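Long-range contacts in Sqt1 (Chaetomium thermophilum, PDB 4ZOY), which probably acts as a WD-repeat chaperone in ribosome biogenesis, capturing its client ribosomal protein, most likely Rpl10, while it is still being translated: residues 4-9 with 444-449; 50-55 with 77-82; 375-380 with 396-401; 403-408 with 439-444; 456-461 with 472-477. One frame throughout, in Å; residues are numbered along the deposited sequence.

Contact 1 of 5, residues 4-9 with 444-449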
# COMPACT_ATOMS: atom_id res chain seq x y z
N GLU A 4 0.78 15.62 -22.18
CA GLU A 4 2.18 15.24 -22.26
C GLU A 4 2.84 15.27 -20.88
O GLU A 4 3.31 14.25 -20.40
CB GLU A 4 2.94 16.17 -23.22
CG GLU A 4 4.29 15.64 -23.65
CD GLU A 4 4.20 14.60 -24.77
OE1 GLU A 4 3.62 14.91 -25.83
OE2 GLU A 4 4.70 13.47 -24.58
N ASN A 5 2.87 16.44 -20.25
CA ASN A 5 3.41 16.56 -18.89
C ASN A 5 2.53 17.45 -18.03
O ASN A 5 2.56 18.68 -18.14
CB ASN A 5 4.85 17.09 -18.93
CG ASN A 5 5.48 17.15 -17.55
OD1 ASN A 5 4.91 16.69 -16.56
ND2 ASN A 5 6.68 17.72 -17.48
N ASP A 6 1.75 16.81 -17.17
CA ASP A 6 0.82 17.52 -16.30
C ASP A 6 1.42 17.85 -14.95
O ASP A 6 0.75 18.44 -14.11
CB ASP A 6 -0.45 16.68 -16.10
CG ASP A 6 -1.16 16.40 -17.40
OD1 ASP A 6 -1.47 17.38 -18.11
OD2 ASP A 6 -1.39 15.22 -17.74
N SER A 7 2.68 17.49 -14.72
CA SER A 7 3.26 17.72 -13.41
C SER A 7 3.48 19.20 -13.11
O SER A 7 3.71 20.00 -14.02
CB SER A 7 4.58 16.95 -13.26
OG SER A 7 5.58 17.49 -14.12
N ILE A 8 3.41 19.55 -11.83
CA ILE A 8 3.65 20.91 -11.38
C ILE A 8 5.00 21.01 -10.66
O ILE A 8 5.47 22.10 -10.35
CB ILE A 8 2.53 21.44 -10.44
CG1 ILE A 8 2.45 20.60 -9.16
CG2 ILE A 8 1.19 21.48 -11.15
CD1 ILE A 8 1.47 21.14 -8.12
N ALA A 9 5.60 19.86 -10.39
CA ALA A 9 6.93 19.79 -9.79
C ALA A 9 7.47 18.39 -10.00
O ALA A 9 6.74 17.46 -10.32
CB ALA A 9 6.90 20.12 -8.30
N GLU A 444 -6.84 12.37 -15.83
CA GLU A 444 -5.63 11.64 -16.19
C GLU A 444 -4.44 12.55 -15.96
O GLU A 444 -4.50 13.73 -16.31
CB GLU A 444 -5.61 11.23 -17.66
CG GLU A 444 -6.65 10.29 -18.14
CD GLU A 444 -6.40 9.93 -19.59
OE1 GLU A 444 -6.25 10.86 -20.42
OE2 GLU A 444 -6.32 8.74 -19.89
N TRP A 445 -3.36 12.01 -15.41
CA TRP A 445 -2.13 12.77 -15.23
C TRP A 445 -0.99 12.07 -15.91
O TRP A 445 -0.64 10.93 -15.55
CB TRP A 445 -1.81 12.95 -13.75
CG TRP A 445 -2.80 13.78 -12.98
CD1 TRP A 445 -2.79 15.14 -12.85
CD2 TRP A 445 -3.88 13.30 -12.17
NE1 TRP A 445 -3.82 15.54 -12.03
CE2 TRP A 445 -4.50 14.43 -11.60
CE3 TRP A 445 -4.39 12.03 -11.88
CZ2 TRP A 445 -5.60 14.33 -10.76
CZ3 TRP A 445 -5.50 11.93 -11.03
CH2 TRP A 445 -6.09 13.08 -10.49
N LYS A 446 -0.38 12.76 -16.87
CA LYS A 446 0.71 12.19 -17.66
C LYS A 446 2.03 12.87 -17.32
O LYS A 446 2.04 13.97 -16.78
CB LYS A 446 0.40 12.32 -19.15
CG LYS A 446 -0.88 11.62 -19.56
CD LYS A 446 -1.17 11.79 -21.05
CE LYS A 446 -2.41 11.02 -21.46
NZ LYS A 446 -2.74 11.23 -22.90
N GLY A 447 3.14 12.20 -17.60
CA GLY A 447 4.44 12.78 -17.33
C GLY A 447 5.52 11.73 -17.18
O GLY A 447 6.68 11.97 -17.52
N HIS A 448 5.16 10.58 -16.63
CA HIS A 448 6.11 9.48 -16.56
C HIS A 448 6.25 8.85 -17.93
O HIS A 448 5.34 8.93 -18.75
CB HIS A 448 5.67 8.40 -15.55
CG HIS A 448 5.88 8.79 -14.12
ND1 HIS A 448 7.09 8.66 -13.49
CD2 HIS A 448 5.01 9.28 -13.20
CE1 HIS A 448 6.97 9.08 -12.23
NE2 HIS A 448 5.72 9.45 -12.04
N ARG A 449 7.39 8.22 -18.17
CA ARG A 449 7.50 7.35 -19.33
C ARG A 449 6.64 6.11 -19.11
O ARG A 449 6.41 5.69 -17.96
CB ARG A 449 8.96 6.96 -19.59
CG ARG A 449 9.77 8.08 -20.26
CD ARG A 449 11.18 8.21 -19.62
NE ARG A 449 11.95 7.01 -19.79
CZ ARG A 449 13.06 6.67 -19.14
NH1 ARG A 449 13.62 7.43 -18.20
NH2 ARG A 449 13.61 5.52 -19.45
O HOH W 1 -3.54 14.35 -19.11
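Asp6 and Lys446 carry this surface contact through a pair of hydrogen bonds. The backbone N of Asp6 gives a nearly straight bond to Lys446 O (2.9 Å, 171° at the hydrogen), and Lys446 N returns one to Asp6 OD2 at 2.8 Å, using the anti lone pair of that carboxylate oxygen. Chi1 -60° turns the carboxylate back beside the Asp6 backbone N, bringing OD2 to the Lys446 amide while that N bonds Lys446 O. A water adds a third link, donating to Asp6 OD2 at 2.7 Å and to Glu444 O at 3.0 Å. Replacing Asp6 by an alanine would probably leave the amide of Lys446 without its acceptor and the water with one anchor fewer.

Van der Waals contact is slight. Asp6 CB lies at the edge of the Trp445 ring, near its plane, 4.3 Å from CD1, while Lys446 CB passes 3.7 Å from Asp6 OD2 before the extended chain leads its amine away. At Gly447 a side chain would press on Asn5 OD1.

Within 4-9, Ser7 N to Asn5 OD1 (3.0 Å) closes an Asx turn, to which Ser7 OG adds a second bond to Asn5 OD1 (2.7 Å), just before strand 9-11, the N-terminal strand completing the last blade of the propeller. His448, bonded to Asp475 and Thr471, fastens the other segment to that same blade. Direct bonds to the Lys446 backbone, with a water to Glu444 O, tie the chain's start to the link between the two final blades; two donors on OD2, the Lys446 amide and a water, would probably favour the charged carboxylate.

Contact 2 of 5, residues 50-55 with 77-82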
# COMPACT_ATOMS: atom_id res chain seq x y z
N LEU A 50 11.20 14.88 0.89
CA LEU A 50 10.88 16.07 0.12
C LEU A 50 9.84 16.90 0.84
O LEU A 50 9.04 16.37 1.62
CB LEU A 50 10.36 15.69 -1.26
CG LEU A 50 11.20 14.70 -2.06
CD1 LEU A 50 10.45 14.23 -3.29
CD2 LEU A 50 12.52 15.33 -2.46
N ASP A 51 9.85 18.21 0.58
CA ASP A 51 8.81 19.12 1.02
C ASP A 51 8.09 19.67 -0.21
O ASP A 51 8.60 20.55 -0.90
CB ASP A 51 9.40 20.26 1.86
CG ASP A 51 8.34 21.14 2.50
OD1 ASP A 51 7.18 21.10 2.05
OD2 ASP A 51 8.67 21.86 3.46
N ILE A 52 6.91 19.13 -0.46
CA ILE A 52 6.17 19.38 -1.70
C ILE A 52 5.48 20.76 -1.68
O ILE A 52 5.01 21.26 -2.70
CB ILE A 52 5.16 18.20 -1.95
CG1 ILE A 52 5.82 17.10 -2.78
CG2 ILE A 52 3.89 18.63 -2.66
CD1 ILE A 52 7.03 16.47 -2.16
N SER A 53 5.47 21.41 -0.52
CA SER A 53 4.86 22.74 -0.42
C SER A 53 5.62 23.76 -1.27
O SER A 53 5.11 24.83 -1.58
CB SER A 53 4.80 23.20 1.03
OG SER A 53 6.08 23.50 1.53
N ALA A 54 6.85 23.41 -1.66
CA ALA A 54 7.66 24.26 -2.52
C ALA A 54 7.16 24.25 -3.96
O ALA A 54 7.62 25.04 -4.79
CB ALA A 54 9.12 23.83 -2.47
N ALA A 55 6.22 23.36 -4.27
CA ALA A 55 5.67 23.25 -5.62
C ALA A 55 4.71 24.40 -5.91
O ALA A 55 3.60 24.44 -5.39
CB ALA A 55 4.97 21.91 -5.81
N THR A 77 9.89 24.40 -9.48
CA THR A 77 9.40 23.20 -10.15
C THR A 77 10.32 21.99 -9.88
O THR A 77 9.83 20.89 -9.70
CB THR A 77 9.22 23.43 -11.68
OG1 THR A 77 8.58 22.30 -12.28
CG2 THR A 77 10.56 23.70 -12.36
N SER A 78 11.63 22.21 -9.82
CA SER A 78 12.55 21.14 -9.43
C SER A 78 12.70 21.13 -7.91
O SER A 78 13.10 22.13 -7.31
CB SER A 78 13.91 21.34 -10.11
OG SER A 78 14.83 20.34 -9.72
N LEU A 79 12.37 20.00 -7.27
CA LEU A 79 12.37 19.94 -5.81
C LEU A 79 13.74 19.63 -5.23
O LEU A 79 14.49 18.85 -5.80
CB LEU A 79 11.38 18.88 -5.32
CG LEU A 79 9.92 19.13 -5.67
CD1 LEU A 79 9.10 17.88 -5.37
CD2 LEU A 79 9.38 20.34 -4.91
N ASN A 80 14.04 20.23 -4.09
CA ASN A 80 15.28 19.94 -3.38
C ASN A 80 15.01 19.20 -2.08
O ASN A 80 14.20 19.65 -1.27
CB ASN A 80 16.07 21.22 -3.11
CG ASN A 80 16.41 21.97 -4.39
OD1 ASN A 80 17.19 21.49 -5.21
ND2 ASN A 80 15.82 23.14 -4.57
N PRO A 81 15.69 18.07 -1.87
CA PRO A 81 15.42 17.26 -0.67
C PRO A 81 15.76 17.98 0.62
O PRO A 81 16.69 18.80 0.66
CB PRO A 81 16.31 16.03 -0.86
CG PRO A 81 16.65 16.00 -2.30
CD PRO A 81 16.68 17.43 -2.75
N ILE A 82 15.03 17.66 1.68
CA ILE A 82 15.35 18.20 2.99
C ILE A 82 16.08 17.17 3.85
O ILE A 82 16.56 17.48 4.94
CB ILE A 82 14.09 18.68 3.73
CG1 ILE A 82 13.18 17.51 4.08
CG2 ILE A 82 13.35 19.73 2.89
CD1 ILE A 82 11.92 17.93 4.76
O HOH W 2 11.49 19.29 -1.43
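The returning loop of the first propeller blade folds over the end of strand 45-51, bringing Leu79 and Pro81 onto Leu50, Ile52 and Ala54 on the way to the outer strand 83-85. Leu79 is the central side chain, directed at the other segment and buried, with its two methyls meeting different groups. CD1 comes obliquely against the Ile52 methyl CD1 at 4.1 Å; CD2 lies 4.1 Å from the carbonyl oxygen of Asp51 and 4.3 Å from Ala54 CB. Leu50 runs alongside Pro81, the two side chains pointing the same way, and its CD2 touches Pro81 CA at 3.9 Å.

This apolar patch belongs to the seam of the beta-propeller: Leu50, Ile52 and Leu79 also reach Val478 or Val480 of the last blade, and the backbones of Thr77 and Leu79 bond to Tyr10 in strand 9-11, so the loop helps join the first blade to the one that the N-terminus completes.

Farther out, Ile82 lays CG2 against Asp51 CB at 4.1 Å; with chi1 67° its CG1 takes the crowded position between backbone N and carbonyl carbon, and CG2 falls beside the N. Between the two backbones sits a water, accepting from Asp51 N at 2.8 Å and donating to Asn80 O at 2.7 Å. Asp51 OD1 is engaged within its own segment: Ser53 N, closing an Asx turn, and Ser53 OG (2.7 Å) approach from the same face of the carboxylate, and Asn29 bonds to the same oxygen, holding the short 3-10 turn 52-54 against the strand end.

Contact 3 of 5, residues 375-380 with 396-401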
# COMPACT_ATOMS: atom_id res chain seq x y z
N PRO A 375 0.23 -3.33 -16.61
CA PRO A 375 -0.21 -3.59 -15.23
C PRO A 375 -0.76 -2.39 -14.47
O PRO A 375 -0.19 -1.30 -14.47
CB PRO A 375 1.07 -4.08 -14.56
CG PRO A 375 1.78 -4.80 -15.65
CD PRO A 375 1.47 -4.05 -16.94
N VAL A 376 -1.90 -2.60 -13.82
CA VAL A 376 -2.40 -1.67 -12.83
C VAL A 376 -1.66 -1.98 -11.54
O VAL A 376 -1.80 -3.07 -10.98
CB VAL A 376 -3.91 -1.79 -12.61
CG1 VAL A 376 -4.39 -0.71 -11.64
CG2 VAL A 376 -4.65 -1.67 -13.92
N VAL A 377 -0.84 -1.05 -11.09
CA VAL A 377 0.07 -1.27 -9.99
C VAL A 377 -0.58 -1.00 -8.63
O VAL A 377 -0.35 -1.74 -7.65
CB VAL A 377 1.32 -0.39 -10.17
CG1 VAL A 377 2.20 -0.41 -8.93
CG2 VAL A 377 2.11 -0.85 -11.42
N LYS A 378 -1.38 0.05 -8.56
CA LYS A 378 -2.00 0.46 -7.31
C LYS A 378 -3.33 1.12 -7.56
O LYS A 378 -3.46 1.93 -8.47
CB LYS A 378 -1.07 1.41 -6.55
CG LYS A 378 -1.66 1.93 -5.23
CD LYS A 378 -0.65 2.78 -4.47
CE LYS A 378 -1.29 3.45 -3.27
NZ LYS A 378 -0.27 4.00 -2.33
N VAL A 379 -4.31 0.79 -6.73
CA VAL A 379 -5.57 1.52 -6.66
C VAL A 379 -5.78 1.94 -5.21
O VAL A 379 -5.43 1.21 -4.27
CB VAL A 379 -6.78 0.69 -7.15
CG1 VAL A 379 -6.58 0.25 -8.59
CG2 VAL A 379 -7.06 -0.53 -6.24
N GLU A 380 -6.34 3.13 -5.03
CA GLU A 380 -6.54 3.67 -3.68
C GLU A 380 -7.65 4.70 -3.68
O GLU A 380 -7.64 5.63 -4.50
CB GLU A 380 -5.25 4.28 -3.14
CG GLU A 380 -5.37 4.76 -1.69
CD GLU A 380 -4.12 5.50 -1.24
OE1 GLU A 380 -3.14 4.84 -0.83
OE2 GLU A 380 -4.13 6.74 -1.29
N THR A 396 -8.24 6.45 -7.19
CA THR A 396 -7.03 6.80 -7.94
C THR A 396 -6.25 5.54 -8.28
O THR A 396 -6.11 4.65 -7.44
CB THR A 396 -6.15 7.75 -7.13
OG1 THR A 396 -6.95 8.86 -6.73
CG2 THR A 396 -4.97 8.27 -7.97
N SER A 397 -5.76 5.46 -9.51
CA SER A 397 -4.99 4.30 -9.94
C SER A 397 -3.70 4.73 -10.65
O SER A 397 -3.63 5.83 -11.22
CB SER A 397 -5.81 3.41 -10.86
OG SER A 397 -6.13 4.08 -12.07
N CYS A 398 -2.69 3.87 -10.63
CA CYS A 398 -1.49 4.13 -11.44
C CYS A 398 -1.08 2.84 -12.12
O CYS A 398 -1.43 1.75 -11.67
CB CYS A 398 -0.35 4.70 -10.59
SG CYS A 398 0.45 3.51 -9.48
N GLY A 399 -0.35 2.96 -13.22
CA GLY A 399 -0.04 1.79 -14.01
C GLY A 399 1.29 1.88 -14.72
O GLY A 399 1.94 2.93 -14.78
N MET A 400 1.68 0.74 -15.28
CA MET A 400 2.92 0.67 -16.03
C MET A 400 2.80 1.31 -17.40
O MET A 400 3.75 1.30 -18.18
CB MET A 400 3.38 -0.78 -16.14
CG MET A 400 3.83 -1.36 -14.82
SD MET A 400 5.23 -0.47 -14.10
CE MET A 400 6.56 -0.95 -15.20
N ASP A 401 1.64 1.89 -17.71
CA ASP A 401 1.52 2.71 -18.91
C ASP A 401 2.08 4.11 -18.65
O ASP A 401 2.17 4.93 -19.56
CB ASP A 401 0.06 2.77 -19.40
CG ASP A 401 -0.90 3.37 -18.39
OD1 ASP A 401 -0.53 3.55 -17.22
OD2 ASP A 401 -2.03 3.67 -18.82
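Val379 and Ser397 pack together on the buried face of this antiparallel pair, Val379 CG1 lying 4.0 Å from Ser397 CB, with Val376 on the same face. Behind them the backbones are closely knit. Glu380 N reaches Thr396 O at 2.9 Å, and Thr396 N answers to Glu380 O; Cys398 N bonds Lys378 O at 3.0 Å, and Val377 N bonds Cys398 O at 2.9 Å. Val377 and Lys378 therefore both stand opposite Cys398, a classic beta bulge, and the sulfur, placed between its backbone N and carbonyl carbon (chi1 73°), rests 3.9 Å from Lys378 CB. The pairing stays close past the last strand pair, where Met400 N bonds Pro375 O at 2.9 Å. The bent Met400 side chain brings CG to Val377 CG2 at 3.8 Å, and Pro375 crosses it at an angle.

The strands are the two innermost of their propeller blade, and the pair carries part of the WD-repeat structural tetrad: Ser397 OG bonds His371 and Trp407, while Asp401 takes the other ring nitrogen of His371, so the hydroxyl of the buried Ser397 is held by two tetrad partners. Gly399 suits its place too, since a side chain there would crowd Pro375 O.

The other face bears longer, partly exposed side chains. Toward the Glu380 end, the extended Lys378 leads away from Cys398; its NZ makes a salt bridge with Glu380 OE1 (3.3 Å), its hydrogen bond weak, and bonds Phe460 O, while Glu380 turns its other oxygen to Gln462 of the next blade.

Contact 4 of 5, residues 403-408 with 439-444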
# COMPACT_ATOMS: atom_id res chain seq x y z
N VAL A 403 0.79 6.34 -16.51
CA VAL A 403 -0.29 7.29 -16.26
C VAL A 403 -0.93 7.07 -14.90
O VAL A 403 -1.00 5.94 -14.40
CB VAL A 403 -1.36 7.20 -17.37
CG1 VAL A 403 -2.39 8.31 -17.23
CG2 VAL A 403 -0.69 7.29 -18.75
N VAL A 404 -1.35 8.17 -14.27
CA VAL A 404 -2.17 8.13 -13.06
C VAL A 404 -3.57 8.56 -13.46
O VAL A 404 -3.74 9.52 -14.21
CB VAL A 404 -1.62 9.05 -11.96
CG1 VAL A 404 -2.49 8.95 -10.70
CG2 VAL A 404 -0.18 8.71 -11.65
N ARG A 405 -4.58 7.84 -12.99
CA ARG A 405 -5.95 8.17 -13.34
C ARG A 405 -6.84 8.24 -12.12
O ARG A 405 -6.53 7.67 -11.08
CB ARG A 405 -6.51 7.15 -14.34
CG ARG A 405 -5.84 7.23 -15.71
CD ARG A 405 -6.55 6.44 -16.80
NE ARG A 405 -5.93 6.78 -18.09
CZ ARG A 405 -4.91 6.11 -18.62
NH1 ARG A 405 -4.41 5.05 -18.01
NH2 ARG A 405 -4.38 6.52 -19.77
N ARG A 406 -7.95 8.96 -12.25
CA ARG A 406 -8.92 8.94 -11.17
C ARG A 406 -10.28 8.64 -11.76
O ARG A 406 -10.64 9.13 -12.84
CB ARG A 406 -8.94 10.23 -10.40
CG ARG A 406 -9.88 10.10 -9.20
CD ARG A 406 -9.71 11.21 -8.28
NE ARG A 406 -8.42 11.21 -7.62
CZ ARG A 406 -7.91 12.28 -7.03
NH1 ARG A 406 -8.58 13.43 -7.07
NH2 ARG A 406 -6.76 12.22 -6.40
N TRP A 407 -11.02 7.81 -11.03
CA TRP A 407 -12.25 7.21 -11.51
C TRP A 407 -13.39 7.51 -10.57
O TRP A 407 -13.22 7.50 -9.35
CB TRP A 407 -12.10 5.70 -11.64
CG TRP A 407 -10.88 5.27 -12.38
CD1 TRP A 407 -9.66 5.00 -11.85
CD2 TRP A 407 -10.78 5.04 -13.78
NE1 TRP A 407 -8.79 4.62 -12.84
CE2 TRP A 407 -9.46 4.64 -14.04
CE3 TRP A 407 -11.68 5.15 -14.85
CZ2 TRP A 407 -9.01 4.34 -15.32
CZ3 TRP A 407 -11.24 4.85 -16.12
CH2 TRP A 407 -9.91 4.45 -16.34
N ASP A 408 -14.55 7.77 -11.17
CA ASP A 408 -15.82 7.89 -10.48
C ASP A 408 -16.51 6.53 -10.59
O ASP A 408 -16.90 6.12 -11.68
CB ASP A 408 -16.64 9.02 -11.13
CG ASP A 408 -18.11 9.05 -10.71
OD1 ASP A 408 -18.54 8.33 -9.79
OD2 ASP A 408 -18.83 9.86 -11.35
N SER A 439 -16.94 5.39 -19.12
CA SER A 439 -15.71 5.02 -18.43
C SER A 439 -15.80 5.36 -16.94
O SER A 439 -15.44 4.54 -16.09
CB SER A 439 -14.51 5.74 -19.04
OG SER A 439 -14.71 7.15 -19.09
N GLY A 440 -16.28 6.56 -16.64
CA GLY A 440 -16.20 7.07 -15.29
C GLY A 440 -14.83 7.70 -15.05
O GLY A 440 -14.46 8.00 -13.92
N LEU A 441 -14.06 7.90 -16.11
CA LEU A 441 -12.78 8.57 -15.97
C LEU A 441 -12.96 10.06 -15.66
O LEU A 441 -13.62 10.79 -16.41
CB LEU A 441 -11.94 8.40 -17.24
CG LEU A 441 -10.56 9.05 -17.22
CD1 LEU A 441 -9.68 8.46 -16.12
CD2 LEU A 441 -9.89 8.89 -18.58
N VAL A 442 -12.38 10.51 -14.55
CA VAL A 442 -12.51 11.89 -14.09
C VAL A 442 -11.31 12.73 -14.49
O VAL A 442 -11.46 13.86 -14.96
CB VAL A 442 -12.65 11.96 -12.55
CG1 VAL A 442 -12.57 13.40 -12.06
CG2 VAL A 442 -13.94 11.30 -12.08
N LYS A 443 -10.11 12.16 -14.31
CA LYS A 443 -8.90 12.89 -14.64
C LYS A 443 -7.76 11.92 -14.96
O LYS A 443 -7.73 10.79 -14.48
CB LYS A 443 -8.52 13.82 -13.48
CG LYS A 443 -7.25 14.63 -13.68
CD LYS A 443 -7.46 15.89 -14.50
CE LYS A 443 -6.22 16.77 -14.45
NZ LYS A 443 -5.15 16.36 -15.42
N GLU A 444 -6.84 12.37 -15.83
CA GLU A 444 -5.63 11.64 -16.19
C GLU A 444 -4.44 12.55 -15.96
O GLU A 444 -4.50 13.73 -16.31
CB GLU A 444 -5.61 11.23 -17.66
CG GLU A 444 -6.65 10.29 -18.14
CD GLU A 444 -6.40 9.93 -19.59
OE1 GLU A 444 -6.25 10.86 -20.42
OE2 GLU A 444 -6.32 8.74 -19.89
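Arg405 meets Glu444, and Trp407 meets Leu441, across the two outer strands of a propeller blade, an antiparallel pair broken by a classic beta bulge. At the bulge Val442 and Lys443 both face Arg406, whose carbonyl oxygen accepts from Val442 N at 2.8 Å and, weakly, from Lys443 N at 3.4 Å. The bulge is closed by Arg406 N to Lys443 O at 2.9 Å; beyond it Asp408 N bonds Gly440 O at 2.8 Å, nearly straight (175°). Gly440, with positive phi and lying close to Asp408 O, has a position where a CB would clash, and Ser439 OG accepts from Leu441 N, an ST turn leading into the strand.

The charged link is a salt bridge gripped side-on. Arg405 NE (2.7 Å) and NH2 (3.0 Å) both donate to Glu444 OE2, which lies in the guanidinium plane, although that plane and the carboxylate stand 44° apart. The arginine is extended from CG to NE alongside the glutamate, while Val403 CG1 covers one guanidinium face and Asp401 takes NH1, so its rotation is probably fixed from three directions.

Apolar contact fills the space between. With CG anti to the backbone N (chi1 -179°), Leu441 sends CD1 to within 3.8 Å of Arg405 CD and squarely over the Trp407 six-membered ring, a CH-pi contact with CD1 3.9 Å from the ring centroid.

Contact 5 of 5, residues 456-461 with 472-477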
# COMPACT_ATOMS: atom_id res chain seq x y z
N GLY A 456 6.98 3.66 -16.15
CA GLY A 456 5.91 3.01 -15.40
C GLY A 456 5.79 3.63 -14.02
O GLY A 456 6.80 3.94 -13.37
N VAL A 457 4.55 3.80 -13.54
CA VAL A 457 4.35 4.37 -12.21
C VAL A 457 4.27 3.27 -11.17
O VAL A 457 3.38 2.42 -11.24
CB VAL A 457 3.07 5.22 -12.14
CG1 VAL A 457 3.01 5.96 -10.81
CG2 VAL A 457 3.02 6.20 -13.32
N LEU A 458 5.22 3.27 -10.24
CA LEU A 458 5.35 2.19 -9.25
C LEU A 458 4.59 2.45 -7.95
O LEU A 458 4.39 1.53 -7.17
CB LEU A 458 6.83 1.93 -8.94
CG LEU A 458 7.67 1.50 -10.15
CD1 LEU A 458 9.13 1.32 -9.75
CD2 LEU A 458 7.12 0.22 -10.80
N GLY A 459 4.18 3.69 -7.72
CA GLY A 459 3.46 4.00 -6.50
C GLY A 459 3.05 5.45 -6.47
O GLY A 459 3.47 6.25 -7.34
N PHE A 460 2.22 5.80 -5.50
CA PHE A 460 1.84 7.18 -5.28
C PHE A 460 1.28 7.37 -3.88
O PHE A 460 0.87 6.41 -3.21
CB PHE A 460 0.81 7.67 -6.32
CG PHE A 460 -0.52 6.97 -6.25
CD1 PHE A 460 -1.51 7.44 -5.41
CD2 PHE A 460 -0.77 5.86 -7.04
CE1 PHE A 460 -2.74 6.80 -5.32
CE2 PHE A 460 -2.00 5.22 -6.97
CZ PHE A 460 -2.98 5.69 -6.11
N VAL A 461 1.29 8.62 -3.43
CA VAL A 461 0.48 9.04 -2.30
C VAL A 461 -0.38 10.22 -2.73
O VAL A 461 -0.05 10.92 -3.69
CB VAL A 461 1.33 9.44 -1.08
CG1 VAL A 461 2.09 8.23 -0.53
CG2 VAL A 461 2.31 10.57 -1.44
N VAL A 472 6.00 7.84 -7.78
CA VAL A 472 7.35 7.31 -7.93
C VAL A 472 7.37 6.41 -9.16
O VAL A 472 6.46 5.60 -9.39
CB VAL A 472 7.83 6.55 -6.66
CG1 VAL A 472 8.01 7.52 -5.50
CG2 VAL A 472 6.88 5.41 -6.28
N GLY A 473 8.39 6.58 -9.99
CA GLY A 473 8.45 5.86 -11.25
C GLY A 473 9.65 4.95 -11.45
O GLY A 473 10.73 5.13 -10.87
N ASP A 474 9.47 3.97 -12.33
CA ASP A 474 10.57 3.08 -12.69
C ASP A 474 11.57 3.82 -13.57
O ASP A 474 12.69 3.33 -13.77
CB ASP A 474 10.06 1.84 -13.41
CG ASP A 474 11.04 0.68 -13.34
OD1 ASP A 474 11.59 0.44 -12.25
OD2 ASP A 474 11.24 0.02 -14.38
N ASP A 475 11.15 4.98 -14.08
CA ASP A 475 12.01 5.87 -14.87
C ASP A 475 12.85 6.81 -13.99
O ASP A 475 13.41 7.78 -14.49
CB ASP A 475 11.17 6.68 -15.87
CG ASP A 475 9.97 7.38 -15.23
OD1 ASP A 475 9.71 7.21 -14.02
OD2 ASP A 475 9.28 8.12 -15.97
N ALA A 476 12.90 6.52 -12.69
CA ALA A 476 13.78 7.21 -11.73
C ALA A 476 13.36 8.64 -11.45
O ALA A 476 14.18 9.46 -11.01
CB ALA A 476 15.26 7.18 -12.20
N VAL A 477 12.08 8.94 -11.68
CA VAL A 477 11.57 10.28 -11.44
C VAL A 477 10.41 10.23 -10.46
O VAL A 477 9.69 9.23 -10.38
CB VAL A 477 11.11 10.96 -12.75
CG1 VAL A 477 10.96 12.46 -12.56
CG2 VAL A 477 12.10 10.67 -13.88
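Chi1 of Leu458 (-61°) puts CG beside the backbone N, and chi2 near 180° extends the chain, so CD1 lies against Asp474, 3.6 Å from OD1. Val472 holds CG2 between its own backbone N and carbonyl carbon, pressing that methyl to 3.5 Å from Gly459 N; a side chain on Gly459 would crowd it.

The backbone of this buried hairpin carries a classic beta bulge: Leu458 and Gly459 both face Val472. Val472 O accepts from Leu458 N at 2.8 Å and weakly from Gly459 N at 3.4 Å, while Val472 N bonds Gly459 O at 3.0 Å. Within the type I turn 473-476, Asp474 N reaches Gly456 O at 2.9 Å.

Leu458 also touches Phe19 of the first blade and Met400, after strand 394-399 of the neighbouring blade. An alanine in its place would probably open a gap between Asp474 and these neighbours, and leave the aspartate side chain less well packed. Asp475 OD1 bonds His448 ND1, the Asp-His pair of the WD-repeat tetrad, and its OD2 takes the backbone N of Arg449; Asp474 OD1 bonds Ser17. The inner edge of the last blade is thus held by backbone bonds, while its turn aspartates reach flanking segments.

In the fold
Contact 5 is the buried one, contact 1 lies at the surface, and contacts 2, 3 and 4 are intermediate. Contacts 3 and 4 build successive parts of one four-stranded blade and meet where Ser397 joins Trp407; contacts 1 and 4 share Glu444 and strand 441-445. Contact 5 belongs to the last blade, touching contact 3 through Lys378 and Phe460. Contacts 1 and 2 meet through Ala9, which packs on Ala55 and Leu79, at the propeller closure. Strand pairing with beta bulges governs contacts 3, 4 and 5, contact 4 adding a salt bridge; the loop contacts rely instead on a carboxylate-amide grip in contact 1 and apolar packing with a bridging water in contact 2.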